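Local coordinates for protein EvdO2 (Micromonospora carbonacea, PDB 4XAB) that probably catalyses an oxidative cyclization in orthosomycin biosynthesis as a metal-dependent oxygenase of the phytanoyl-CoA dioxygenase family, at residues 161-175 with 186-199. Numbering follows the deposited sequence.
Sequences HYLPGGHRGPVLPHH and LMTDDVDPTSAVAC
Y162 and V197 exchange two backbone hydrogen bonds, N to O 2.9 Å each way, and H175 and M187 form a second such antiparallel pair at the far end. A chi1 of -178° swings T188 OG1 away from its backbone N and across to P173 O, donating at 2.7 Å and accepting from D190 N in an ST turn. A water bridges P173 O, D189 N and D190 OD2, so P173 O is gripped twice. H175 NE2 reaches D189 OD2 only weakly, at 3.4 Å.

Three imidazoles receive carbon on a face. T188 CB sits over the centre of the H174 ring, 3.9 Å from its centroid; A198 CB lies nearer the rim of H161; M187 CG packs against H175, the two side chains alongside. Bonds at both nitrogens fix the rotation of the H174 ring: ND1 donates in the ring plane to L172 O (2.6 Å), from above the carbonyl plane, and NE2 accepts from Q130 N. With an alanine here, L172 O and Q130 N are likely to lose their partner and T188 CB the ring it covers. C199 SG meets the Y162 ring edge, whose hydroxyl bonds H209.

Between the strand pairs, V191 CG1 faces L163 CD1 at 4.1 Å and CG2 faces L172 CD1; P164 CG rests on V197 CG2 at 3.6 Å.

H175/M187 is a separate short ladder in the connection. The Y162 side chain lies about 8 Å from the nickel ion bound by H129, D131 and H215. Strand 160-162, between 197-198 and 215-217, is consistent with the minor sheet of the double-stranded beta-helix.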
ATOM      1  N   HIS A 161     -10.090   0.337  -2.051  1.00 14.90           N
ATOM      2  CA  HIS A 161     -11.379  -0.010  -1.485  1.00 11.79           C
ATOM      3  C   HIS A 161     -11.114  -1.011  -0.376  1.00 13.54           C
ATOM      4  O   HIS A 161     -10.242  -1.864  -0.524  1.00 14.41           O
ATOM      5  CB  HIS A 161     -12.304  -0.657  -2.521  1.00 13.67           C
ATOM      6  CG  HIS A 161     -12.511   0.156  -3.763  1.00 16.18           C
ATOM      7  ND1 HIS A 161     -13.766   0.454  -4.251  1.00 21.08           N
ATOM      8  CD2 HIS A 161     -11.631   0.666  -4.657  1.00 15.03           C
ATOM      9  CE1 HIS A 161     -13.650   1.143  -5.373  1.00 23.80           C
ATOM     10  NE2 HIS A 161     -12.363   1.289  -5.641  1.00 18.07           N
ATOM     11  N   TYR A 162     -11.890  -0.944   0.695  1.00 12.86           N
ATOM     12  CA  TYR A 162     -11.720  -1.859   1.825  1.00 10.90           C
ATOM     13  C   TYR A 162     -12.970  -2.640   2.189  1.00 14.71           C
ATOM     14  O   TYR A 162     -14.084  -2.209   1.906  1.00 14.58           O
ATOM     15  CB  TYR A 162     -11.287  -1.082   3.067  1.00 11.29           C
ATOM     16  CG  TYR A 162      -9.958  -0.416   2.938  1.00 11.83           C
ATOM     17  CD1 TYR A 162      -9.867   0.955   2.755  1.00 16.67           C
ATOM     18  CD2 TYR A 162      -8.792  -1.146   3.021  1.00 12.81           C
ATOM     19  CE1 TYR A 162      -8.648   1.575   2.666  1.00 16.58           C
ATOM     20  CE2 TYR A 162      -7.577  -0.547   2.913  1.00 13.45           C
ATOM     21  CZ  TYR A 162      -7.502   0.822   2.732  1.00 16.49           C
ATOM     22  OH  TYR A 162      -6.270   1.428   2.641  1.00 19.58           O
ATOM     23  N   LEU A 163     -12.777  -3.782   2.852  1.00 14.31           N
ATOM     24  CA  LEU A 163     -13.883  -4.477   3.506  1.00 12.73           C
ATOM     25  C   LEU A 163     -13.877  -4.126   4.986  1.00 13.59           C
ATOM     26  O   LEU A 163     -13.067  -4.665   5.738  1.00 16.23           O
ATOM     27  CB  LEU A 163     -13.769  -5.999   3.337  1.00 16.70           C
ATOM     28  CG  LEU A 163     -14.964  -6.728   3.954  1.00 23.06           C
ATOM     29  CD1 LEU A 163     -16.180  -6.546   3.074  1.00 21.48           C
ATOM     30  CD2 LEU A 163     -14.671  -8.214   4.177  1.00 27.42           C
ATOM     31  N   PRO A 164     -14.766  -3.210   5.411  1.00 15.98           N
ATOM     32  CA  PRO A 164     -14.761  -2.770   6.811  1.00 12.77           C
ATOM     33  C   PRO A 164     -14.931  -3.930   7.777  1.00 15.54           C
ATOM     34  O   PRO A 164     -15.829  -4.757   7.589  1.00 20.15           O
ATOM     35  CB  PRO A 164     -15.964  -1.824   6.894  1.00 15.11           C
ATOM     36  CG  PRO A 164     -16.186  -1.354   5.482  1.00 15.56           C
ATOM     37  CD  PRO A 164     -15.824  -2.543   4.624  1.00 14.17           C
ATOM     38  N   GLY A 165     -14.074  -3.978   8.791  1.00 16.21           N
ATOM     39  CA  GLY A 165     -14.196  -4.977   9.829  1.00 17.72           C
ATOM     40  C   GLY A 165     -13.510  -6.276   9.472  1.00 16.72           C
ATOM     41  O   GLY A 165     -13.409  -7.175  10.307  1.00 16.33           O
ATOM     42  N   GLY A 166     -13.013  -6.372   8.239  1.00 15.66           N
ATOM     43  CA  GLY A 166     -12.445  -7.625   7.756  1.00 15.37           C
ATOM     44  C   GLY A 166     -11.175  -8.052   8.464  1.00 15.88           C
ATOM     45  O   GLY A 166     -10.762  -9.214   8.376  1.00 16.65           O
ATOM     46  N   HIS A 167     -10.532  -7.114   9.147  1.00 15.76           N
ATOM     47  CA  HIS A 167      -9.317  -7.435   9.887  1.00 13.88           C
ATOM     48  C   HIS A 167      -9.604  -8.274  11.136  1.00 17.51           C
ATOM     49  O   HIS A 167      -8.669  -8.784  11.748  1.00 16.38           O
ATOM     50  CB  HIS A 167      -8.561  -6.158  10.277  1.00 17.55           C
ATOM     51  CG  HIS A 167      -9.335  -5.245  11.176  1.00 16.40           C
ATOM     52  ND1 HIS A 167     -10.664  -4.946  10.967  1.00 16.85           N
ATOM     53  CD2 HIS A 167      -8.972  -4.586  12.302  1.00 18.25           C
ATOM     54  CE1 HIS A 167     -11.083  -4.124  11.918  1.00 13.72           C
ATOM     55  NE2 HIS A 167     -10.072  -3.885  12.731  1.00 18.06           N
ATOM     56  N   ARG A 168     -10.877  -8.412  11.521  1.00 15.17           N
ATOM     57  CA  ARG A 168     -11.234  -9.294  12.634  1.00 14.60           C
ATOM     58  C   ARG A 168     -11.704 -10.651  12.137  1.00 15.23           C
ATOM     59  O   ARG A 168     -12.010 -11.533  12.924  1.00 18.05           O
ATOM     60  CB  ARG A 168     -12.316  -8.664  13.511  1.00 19.71           C
ATOM     61  CG  ARG A 168     -11.813  -7.500  14.330  1.00 21.04           C
ATOM     62  CD  ARG A 168     -12.870  -7.075  15.323  1.00 24.95           C
ATOM     63  NE  ARG A 168     -14.138  -6.778  14.655  1.00 30.11           N
ATOM     64  CZ  ARG A 168     -14.513  -5.566  14.243  1.00 42.18           C
ATOM     65  NH1 ARG A 168     -13.726  -4.512  14.432  1.00 34.52           N
ATOM     66  NH2 ARG A 168     -15.687  -5.409  13.644  1.00 44.87           N
ATOM     67  N   GLY A 169     -11.767 -10.796  10.816  1.00 14.84           N
ATOM     68  CA  GLY A 169     -12.129 -12.067  10.203  1.00 15.48           C
ATOM     69  C   GLY A 169     -10.883 -12.896   9.951  1.00 17.84           C
ATOM     70  O   GLY A 169      -9.783 -12.528  10.364  1.00 17.31           O
ATOM     71  N   PRO A 170     -11.042 -14.028   9.254  1.00 19.54           N
ATOM     72  CA  PRO A 170      -9.871 -14.859   8.969  1.00 20.11           C
ATOM     73  C   PRO A 170      -8.983 -14.244   7.899  1.00 15.49           C
ATOM     74  O   PRO A 170      -9.392 -13.309   7.191  1.00 16.63           O
ATOM     75  CB  PRO A 170     -10.486 -16.169   8.469  1.00 29.25           C
ATOM     76  CG  PRO A 170     -11.774 -15.740   7.832  1.00 27.83           C
ATOM     77  CD  PRO A 170     -12.276 -14.566   8.655  1.00 19.44           C
ATOM     78  N   VAL A 171      -7.769 -14.764   7.783  1.00 18.19           N
ATOM     79  CA  VAL A 171      -7.031 -14.604   6.545  1.00 17.84           C
ATOM     80  C   VAL A 171      -7.759 -15.518   5.575  1.00 18.65           C
ATOM     81  O   VAL A 171      -7.774 -16.735   5.731  1.00 19.03           O
ATOM     82  CB  VAL A 171      -5.549 -14.960   6.679  1.00 19.67           C
ATOM     83  CG1 VAL A 171      -4.868 -14.870   5.308  1.00 18.19           C
ATOM     84  CG2 VAL A 171      -4.886 -14.013   7.670  1.00 26.09           C
ATOM     85  N   LEU A 172      -8.419 -14.884   4.618  1.00 15.99           N
ATOM     86  CA  LEU A 172      -9.281 -15.533   3.638  1.00 15.81           C
ATOM     87  C   LEU A 172      -8.501 -16.441   2.708  1.00 16.33           C
ATOM     88  O   LEU A 172      -7.296 -16.281   2.556  1.00 16.58           O
ATOM     89  CB  LEU A 172     -10.003 -14.449   2.839  1.00 15.33           C
ATOM     90  CG  LEU A 172     -10.937 -13.610   3.701  1.00 16.00           C
ATOM     91  CD1 LEU A 172     -11.325 -12.321   2.999  1.00 19.84           C
ATOM     92  CD2 LEU A 172     -12.168 -14.441   4.069  1.00 17.89           C
ATOM     93  N   PRO A 173      -9.184 -17.420   2.096  1.00 19.81           N
ATOM     94  CA  PRO A 173      -8.461 -18.244   1.127  1.00 21.93           C
ATOM     95  C   PRO A 173      -7.913 -17.381  -0.004  1.00 21.02           C
ATOM     96  O   PRO A 173      -8.653 -16.593  -0.586  1.00 21.18           O
ATOM     97  CB  PRO A 173      -9.530 -19.214   0.620  1.00 21.30           C
ATOM     98  CG  PRO A 173     -10.526 -19.299   1.730  1.00 24.62           C
ATOM     99  CD  PRO A 173     -10.556 -17.903   2.328  1.00 19.44           C
ATOM    100  N   HIS A 174      -6.631 -17.521  -0.302  1.00 19.77           N
ATOM    101  CA  HIS A 174      -6.050 -16.803  -1.429  1.00 21.51           C
ATOM    102  C   HIS A 174      -5.475 -17.796  -2.425  1.00 20.98           C
ATOM    103  O   HIS A 174      -5.189 -18.948  -2.092  1.00 19.79           O
ATOM    104  CB  HIS A 174      -4.941 -15.836  -0.979  1.00 16.17           C
ATOM    105  CG  HIS A 174      -5.430 -14.592  -0.297  1.00 16.51           C
ATOM    106  ND1 HIS A 174      -6.136 -14.611   0.889  1.00 14.99           N
ATOM    107  CD2 HIS A 174      -5.271 -13.284  -0.617  1.00 21.80           C
ATOM    108  CE1 HIS A 174      -6.397 -13.368   1.264  1.00 15.58           C
ATOM    109  NE2 HIS A 174      -5.888 -12.546   0.363  1.00 16.60           N
ATOM    110  N   HIS A 175      -5.297 -17.344  -3.654  1.00 19.33           N
ATOM    111  CA  HIS A 175      -4.583 -18.140  -4.639  1.00 22.30           C
ATOM    112  C   HIS A 175      -3.762 -17.206  -5.492  1.00 20.68           C
ATOM    113  O   HIS A 175      -4.024 -16.010  -5.530  1.00 19.04           O
ATOM    114  CB  HIS A 175      -5.544 -18.961  -5.489  1.00 20.52           C
ATOM    115  CG  HIS A 175      -6.638 -18.160  -6.116  1.00 20.89           C
ATOM    116  ND1 HIS A 175      -6.559 -17.671  -7.403  1.00 26.82           N
ATOM    117  CD2 HIS A 175      -7.846 -17.775  -5.640  1.00 23.17           C
ATOM    118  CE1 HIS A 175      -7.666 -17.009  -7.689  1.00 24.86           C
ATOM    119  NE2 HIS A 175      -8.466 -17.064  -6.639  1.00 29.44           N
ATOM    120  N   LEU A 186      -1.237 -12.311  -5.296  1.00 19.11           N
ATOM    121  CA  LEU A 186      -2.297 -13.152  -4.749  1.00 20.95           C
ATOM    122  C   LEU A 186      -3.658 -12.480  -4.849  1.00 21.89           C
ATOM    123  O   LEU A 186      -3.747 -11.250  -4.929  1.00 21.16           O
ATOM    124  CB  LEU A 186      -2.011 -13.465  -3.273  1.00 19.38           C
ATOM    125  CG  LEU A 186      -0.771 -14.292  -2.932  1.00 18.36           C
ATOM    126  CD1 LEU A 186      -0.575 -14.274  -1.402  1.00 19.47           C
ATOM    127  CD2 LEU A 186      -0.952 -15.700  -3.414  1.00 19.38           C
ATOM    128  N   MET A 187      -4.720 -13.280  -4.831  1.00 18.71           N
ATOM    129  CA  MET A 187      -6.062 -12.727  -4.724  1.00 17.25           C
ATOM    130  C   MET A 187      -6.978 -13.636  -3.935  1.00 19.80           C
ATOM    131  O   MET A 187      -6.698 -14.826  -3.777  1.00 24.56           O
ATOM    132  CB  MET A 187      -6.660 -12.484  -6.111  1.00 18.96           C
ATOM    133  CG  MET A 187      -6.931 -13.749  -6.877  1.00 20.21           C
ATOM    134  SD  MET A 187      -7.707 -13.350  -8.459  1.00 33.00           S
ATOM    135  CE  MET A 187      -9.158 -12.478  -7.882  1.00 30.34           C
ATOM    136  N   THR A 188      -8.073 -13.063  -3.440  1.00 19.62           N
ATOM    137  CA  THR A 188      -9.135 -13.866  -2.855  1.00 17.85           C
ATOM    138  C   THR A 188     -10.442 -13.595  -3.592  1.00 21.88           C
ATOM    139  O   THR A 188     -10.656 -12.491  -4.085  1.00 17.85           O
ATOM    140  CB  THR A 188      -9.313 -13.596  -1.337  1.00 15.48           C
ATOM    141  OG1 THR A 188     -10.334 -14.463  -0.830  1.00 19.60           O
ATOM    142  CG2 THR A 188      -9.669 -12.128  -1.036  1.00 14.54           C
ATOM    143  N   ASP A 189     -11.293 -14.612  -3.683  1.00 22.81           N
ATOM    144  CA  ASP A 189     -12.624 -14.475  -4.270  1.00 22.12           C
ATOM    145  C   ASP A 189     -13.654 -14.232  -3.178  1.00 24.01           C
ATOM    146  O   ASP A 189     -14.836 -14.059  -3.445  1.00 29.03           O
ATOM    147  CB  ASP A 189     -13.016 -15.734  -5.052  1.00 27.07           C
ATOM    148  CG  ASP A 189     -12.124 -15.988  -6.254  1.00 30.32           C
ATOM    149  OD1 ASP A 189     -11.724 -15.013  -6.926  1.00 35.84           O
ATOM    150  OD2 ASP A 189     -11.834 -17.172  -6.531  1.00 37.47           O
ATOM    151  N   ASP A 190     -13.196 -14.235  -1.936  1.00 21.18           N
ATOM    152  CA  ASP A 190     -14.108 -14.297  -0.806  1.00 19.23           C
ATOM    153  C   ASP A 190     -14.379 -12.954  -0.154  1.00 27.69           C
ATOM    154  O   ASP A 190     -14.484 -12.856   1.068  1.00 31.91           O
ATOM    155  CB  ASP A 190     -13.559 -15.304   0.212  1.00 21.43           C
ATOM    156  CG  ASP A 190     -13.617 -16.731  -0.315  1.00 31.15           C
ATOM    157  OD1 ASP A 190     -14.698 -17.133  -0.788  1.00 35.75           O
ATOM    158  OD2 ASP A 190     -12.590 -17.447  -0.291  1.00 33.44           O
ATOM    159  N   VAL A 191     -14.512 -11.920  -0.984  1.00 21.83           N
ATOM    160  CA  VAL A 191     -14.974 -10.615  -0.524  1.00 22.23           C
ATOM    161  C   VAL A 191     -16.203 -10.216  -1.335  1.00 25.92           C
ATOM    162  O   VAL A 191     -16.210 -10.341  -2.556  1.00 27.55           O
ATOM    163  CB  VAL A 191     -13.883  -9.515  -0.667  1.00 20.27           C
ATOM    164  CG1 VAL A 191     -14.440  -8.147  -0.260  1.00 23.35           C
ATOM    165  CG2 VAL A 191     -12.660  -9.857   0.170  1.00 18.55           C
ATOM    166  N   ASP A 192     -17.241  -9.751  -0.654  1.00 26.14           N
ATOM    167  CA  ASP A 192     -18.444  -9.273  -1.327  1.00 27.15           C
ATOM    168  C   ASP A 192     -18.264  -7.797  -1.681  1.00 24.72           C
ATOM    169  O   ASP A 192     -18.237  -6.954  -0.793  1.00 24.91           O
ATOM    170  CB  ASP A 192     -19.663  -9.479  -0.426  1.00 33.50           C
ATOM    171  CG  ASP A 192     -20.972  -9.124  -1.106  1.00 38.91           C
ATOM    172  OD1 ASP A 192     -20.962  -8.628  -2.255  1.00 37.79           O
ATOM    173  OD2 ASP A 192     -22.023  -9.338  -0.471  1.00 48.45           O
ATOM    174  N   PRO A 193     -18.141  -7.489  -2.982  1.00 28.33           N
ATOM    175  CA  PRO A 193     -17.859  -6.124  -3.440  1.00 32.59           C
ATOM    176  C   PRO A 193     -18.919  -5.111  -3.011  1.00 30.66           C
ATOM    177  O   PRO A 193     -18.592  -3.938  -2.893  1.00 23.87           O
ATOM    178  CB  PRO A 193     -17.834  -6.260  -4.969  1.00 39.64           C
ATOM    179  CG  PRO A 193     -17.604  -7.708  -5.226  1.00 41.16           C
ATOM    180  CD  PRO A 193     -18.294  -8.420  -4.109  1.00 30.66           C
ATOM    181  N   THR A 194     -20.155  -5.545  -2.771  1.00 32.56           N
ATOM    182  CA  THR A 194     -21.191  -4.610  -2.340  1.00 38.20           C
ATOM    183  C   THR A 194     -20.978  -4.170  -0.896  1.00 35.92           C
ATOM    184  O   THR A 194     -21.614  -3.228  -0.436  1.00 31.20           O
ATOM    185  CB  THR A 194     -22.604  -5.206  -2.465  1.00 47.00           C
ATOM    186  OG1 THR A 194     -22.906  -5.993  -1.302  1.00 46.94           O
ATOM    187  CG2 THR A 194     -22.694  -6.065  -3.697  1.00 47.63           C
ATOM    188  N   SER A 195     -20.090  -4.862  -0.184  1.00 30.25           N
ATOM    189  CA  SER A 195     -19.750  -4.490   1.187  1.00 27.00           C
ATOM    190  C   SER A 195     -18.552  -3.541   1.229  1.00 17.57           C
ATOM    191  O   SER A 195     -18.212  -3.003   2.277  1.00 22.99           O
ATOM    192  CB  SER A 195     -19.456  -5.734   2.018  1.00 31.38           C
ATOM    193  OG  SER A 195     -20.517  -6.665   1.925  1.00 35.52           O
ATOM    194  N   ALA A 196     -17.934  -3.318   0.077  1.00 20.65           N
ATOM    195  CA  ALA A 196     -16.722  -2.505   0.013  1.00 19.03           C
ATOM    196  C   ALA A 196     -16.990  -1.016   0.205  1.00 19.40           C
ATOM    197  O   ALA A 196     -18.066  -0.493  -0.125  1.00 20.17           O
ATOM    198  CB  ALA A 196     -16.002  -2.725  -1.319  1.00 19.10           C
ATOM    199  N   VAL A 197     -15.979  -0.333   0.722  1.00 14.85           N
ATOM    200  CA  VAL A 197     -16.016   1.109   0.885  0.83 14.99           C
ATOM    201  C   VAL A 197     -14.794   1.720   0.202  1.00 16.97           C
ATOM    202  O   VAL A 197     -13.679   1.279   0.439  1.00 16.77           O
ATOM    203  CB  VAL A 197     -16.059   1.488   2.389  0.83 14.11           C
ATOM    204  CG1 VAL A 197     -15.925   2.977   2.548  0.83 20.52           C
ATOM    205  CG2 VAL A 197     -17.367   0.997   3.016  0.83 13.44           C
ATOM    206  N   ALA A 198     -14.998   2.724  -0.654  1.00 12.81           N
ATOM    207  CA  ALA A 198     -13.877   3.318  -1.385  1.00 14.32           C
ATOM    208  C   ALA A 198     -13.304   4.498  -0.632  1.00 16.67           C
ATOM    209  O   ALA A 198     -14.034   5.196   0.065  1.00 15.09           O
ATOM    210  CB  ALA A 198     -14.310   3.758  -2.798  1.00 16.75           C
ATOM    211  N   CYS A 199     -12.006   4.730  -0.815  1.00 16.25           N
ATOM    212  CA  CYS A 199     -11.296   5.793  -0.115  1.00 16.11           C
ATOM    213  C   CYS A 199     -10.573   6.743  -1.060  1.00 14.20           C
ATOM    214  O   CYS A 199      -9.341   6.715  -1.158  1.00 16.40           O
ATOM    215  CB  CYS A 199     -10.297   5.184   0.874  1.00 16.13           C
ATOM    216  SG  CYS A 199     -11.134   4.399   2.256  1.00 18.81           S
TER
HETATM  217  O   HOH W   1     -10.914 -17.335  -2.578  1.00 28.53           O